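Local atomic coordinates of protein mini spindles (Drosophila melanogaster, PDB entry 5VJC), a protein that probably binds tubulin through TOG domains and thereby promotes microtubule dynamics and formation of the mitotic spindle. Residues R157-L160 with R161-L165. Sequence-based numbering, arbitrary orientation.
Sequences RRVL and RQVIL
R161 lies back along its own helix over R157, the two arginines side by side and pointing the same way. With CG beside the backbone N (chi1 -72°) and the chain extended as far as NE, R161 brings one face of its guanidinium over the aliphatic part of R157, whose CG sits 3.3 Å from R161 NE and whose CD is 3.2 Å from R161 NH2. Each of the two like charges has its own acidic partner on helix 185-202, which probably eases their closeness: R157 NH1 pairs with E190, and R161 NH2 with E194, while F197 adds a cation-pi contact to R161. With an alanine here instead of R161, E194 is likely to be left without this mate, F197 without its cation, and the methylenes of R157 without their cover.

Q162, one turn after R158, packs its CG 3.6 Å from R158 NH1, and a water accepts from both R158 NH1 and Q162 NE2. Q162 NE2 also bonds to the carbonyl of V116, whereas its buried OE1 finds no partner.

Along the backbone, V159 O receives Q162 N and V163 N, each at 2.9 Å, the latter the straighter bond (157° at the hydrogen), and I164 N bonds to L160 O. L160 CB lies 3.2 Å from R161 N, while its side chain touches V138 and L141 of helix 131-142 and V172 of helix 169-178, close helix packing characteristic of HEAT-repeat TOG domains.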
ATOM      1  N   ARG A 157       1.902  -0.467  -7.682  1.00 21.56           N
ATOM      2  CA  ARG A 157       0.581  -0.536  -8.275  1.00 23.34           C
ATOM      3  C   ARG A 157       0.117  -1.996  -8.447  1.00 21.38           C
ATOM      4  O   ARG A 157      -1.039  -2.332  -8.180  1.00 21.92           O
ATOM      5  CB  ARG A 157       0.591   0.215  -9.629  1.00 29.16           C
ATOM      6  CG  ARG A 157      -0.774   0.528 -10.266  1.00 30.49           C
ATOM      7  CD  ARG A 157      -0.784   1.985 -10.856  1.00 31.10           C
ATOM      8  NE  ARG A 157       0.484   2.288 -11.503  1.00 39.65           N
ATOM      9  CZ  ARG A 157       1.103   3.462 -11.432  1.00 39.29           C
ATOM     10  NH1 ARG A 157       0.547   4.464 -10.766  1.00 36.16           N
ATOM     11  NH2 ARG A 157       2.272   3.627 -12.045  1.00 43.02           N
ATOM     12  N   ARG A 158       1.014  -2.869  -8.892  1.00 25.52           N
ATOM     13  CA  ARG A 158       0.657  -4.270  -9.141  1.00 22.41           C
ATOM     14  C   ARG A 158       0.249  -4.974  -7.834  1.00 22.67           C
ATOM     15  O   ARG A 158      -0.784  -5.670  -7.761  1.00 22.50           O
ATOM     16  CB  ARG A 158       1.835  -4.992  -9.809  1.00 26.71           C
ATOM     17  CG  ARG A 158       1.658  -6.484 -10.006  1.00 33.92           C
ATOM     18  CD  ARG A 158       0.906  -6.856 -11.278  1.00 40.29           C
ATOM     19  NE  ARG A 158       1.019  -8.285 -11.584  1.00 42.99           N
ATOM     20  CZ  ARG A 158       0.188  -9.225 -11.127  1.00 44.93           C
ATOM     21  NH1 ARG A 158      -0.837  -8.903 -10.344  1.00 40.89           N
ATOM     22  NH2 ARG A 158       0.375 -10.500 -11.458  1.00 46.24           N
ATOM     23  N   VAL A 159       1.056  -4.770  -6.800  1.00 22.89           N
ATOM     24  CA  VAL A 159       0.754  -5.294  -5.461  1.00 19.77           C
ATOM     25  C   VAL A 159      -0.525  -4.666  -4.923  1.00 17.62           C
ATOM     26  O   VAL A 159      -1.388  -5.358  -4.422  1.00 19.58           O
ATOM     27  CB  VAL A 159       1.936  -5.021  -4.478  1.00 17.99           C
ATOM     28  CG1 VAL A 159       1.565  -5.416  -3.009  1.00 17.04           C
ATOM     29  CG2 VAL A 159       3.197  -5.743  -4.946  1.00 22.11           C
ATOM     30  N   LEU A 160      -0.649  -3.344  -5.017  1.00 17.39           N
ATOM     31  CA  LEU A 160      -1.845  -2.693  -4.491  1.00 21.25           C
ATOM     32  C   LEU A 160      -3.114  -3.265  -5.147  1.00 23.67           C
ATOM     33  O   LEU A 160      -4.157  -3.470  -4.495  1.00 20.36           O
ATOM     34  CB  LEU A 160      -1.779  -1.180  -4.698  1.00 21.45           C
ATOM     35  CG  LEU A 160      -2.868  -0.370  -3.977  1.00 28.25           C
ATOM     36  CD1 LEU A 160      -2.612  -0.275  -2.463  1.00 21.13           C
ATOM     37  CD2 LEU A 160      -3.009   1.017  -4.567  1.00 21.94           C
ATOM     38  N   ARG A 161      -3.010  -3.598  -6.428  1.00 21.04           N
ATOM     39  CA  ARG A 161      -4.199  -4.073  -7.133  1.00 22.59           C
ATOM     40  C   ARG A 161      -4.469  -5.549  -6.895  1.00 23.22           C
ATOM     41  O   ARG A 161      -5.524  -6.055  -7.275  1.00 24.06           O
ATOM     42  CB  ARG A 161      -4.072  -3.760  -8.614  1.00 24.61           C
ATOM     43  CG  ARG A 161      -4.227  -2.258  -8.839  1.00 25.55           C
ATOM     44  CD  ARG A 161      -3.981  -1.852 -10.283  1.00 26.41           C
ATOM     45  NE  ARG A 161      -3.969  -0.399 -10.401  1.00 28.21           N
ATOM     46  CZ  ARG A 161      -3.930   0.258 -11.558  1.00 31.91           C
ATOM     47  NH1 ARG A 161      -3.937  -0.414 -12.705  1.00 25.87           N
ATOM     48  NH2 ARG A 161      -3.921   1.589 -11.559  1.00 30.52           N
ATOM     49  N   GLN A 162      -3.538  -6.212  -6.216  1.00 21.09           N
ATOM     50  CA  GLN A 162      -3.799  -7.513  -5.625  1.00 24.06           C
ATOM     51  C   GLN A 162      -4.386  -7.389  -4.218  1.00 21.83           C
ATOM     52  O   GLN A 162      -5.251  -8.158  -3.851  1.00 19.86           O
ATOM     53  CB  GLN A 162      -2.522  -8.336  -5.549  1.00 24.55           C
ATOM     54  CG  GLN A 162      -1.954  -8.728  -6.892  1.00 30.06           C
ATOM     55  CD  GLN A 162      -0.651  -9.432  -6.704  1.00 25.25           C
ATOM     56  OE1 GLN A 162       0.305  -8.856  -6.148  1.00 26.12           O
ATOM     57  NE2 GLN A 162      -0.606 -10.707  -7.096  1.00 25.08           N
ATOM     58  N   VAL A 163      -3.879  -6.438  -3.431  1.00 23.98           N
ATOM     59  CA  VAL A 163      -4.364  -6.250  -2.067  1.00 22.34           C
ATOM     60  C   VAL A 163      -5.875  -6.040  -2.029  1.00 24.26           C
ATOM     61  O   VAL A 163      -6.568  -6.605  -1.167  1.00 22.18           O
ATOM     62  CB  VAL A 163      -3.663  -5.063  -1.386  1.00 21.58           C
ATOM     63  CG1 VAL A 163      -4.290  -4.783  -0.028  1.00 21.97           C
ATOM     64  CG2 VAL A 163      -2.163  -5.363  -1.219  1.00 20.97           C
ATOM     65  N   ILE A 164      -6.404  -5.252  -2.969  1.00 20.82           N
ATOM     66  CA  ILE A 164      -7.825  -4.943  -2.952  1.00 25.54           C
ATOM     67  C   ILE A 164      -8.681  -6.178  -3.211  1.00 23.30           C
ATOM     68  O   ILE A 164      -9.866  -6.144  -2.966  1.00 22.70           O
ATOM     69  CB  ILE A 164      -8.222  -3.871  -3.996  1.00 23.43           C
ATOM     70  CG1 ILE A 164      -7.898  -4.368  -5.409  1.00 25.52           C
ATOM     71  CG2 ILE A 164      -7.527  -2.569  -3.700  1.00 34.40           C
ATOM     72  CD1 ILE A 164      -7.899  -3.266  -6.459  1.00 30.58           C
ATOM     73  N   LEU A 165      -8.080  -7.262  -3.694  1.00 22.19           N
ATOM     74  CA  LEU A 165      -8.831  -8.497  -3.892  1.00 19.99           C
ATOM     75  C   LEU A 165      -8.943  -9.295  -2.592  1.00 26.38           C
ATOM     76  O   LEU A 165      -9.793 -10.171  -2.481  1.00 27.63           O
ATOM     77  CB  LEU A 165      -8.175  -9.350  -4.979  1.00 21.49           C
ATOM     78  CG  LEU A 165      -8.010  -8.598  -6.314  1.00 31.09           C
ATOM     79  CD1 LEU A 165      -7.259  -9.428  -7.355  1.00 28.84           C
ATOM     80  CD2 LEU A 165      -9.374  -8.167  -6.836  1.00 28.34           C
TER
HETATM   81  O   HOH W   1      -2.633 -11.303  -9.078  1.00 38.58           O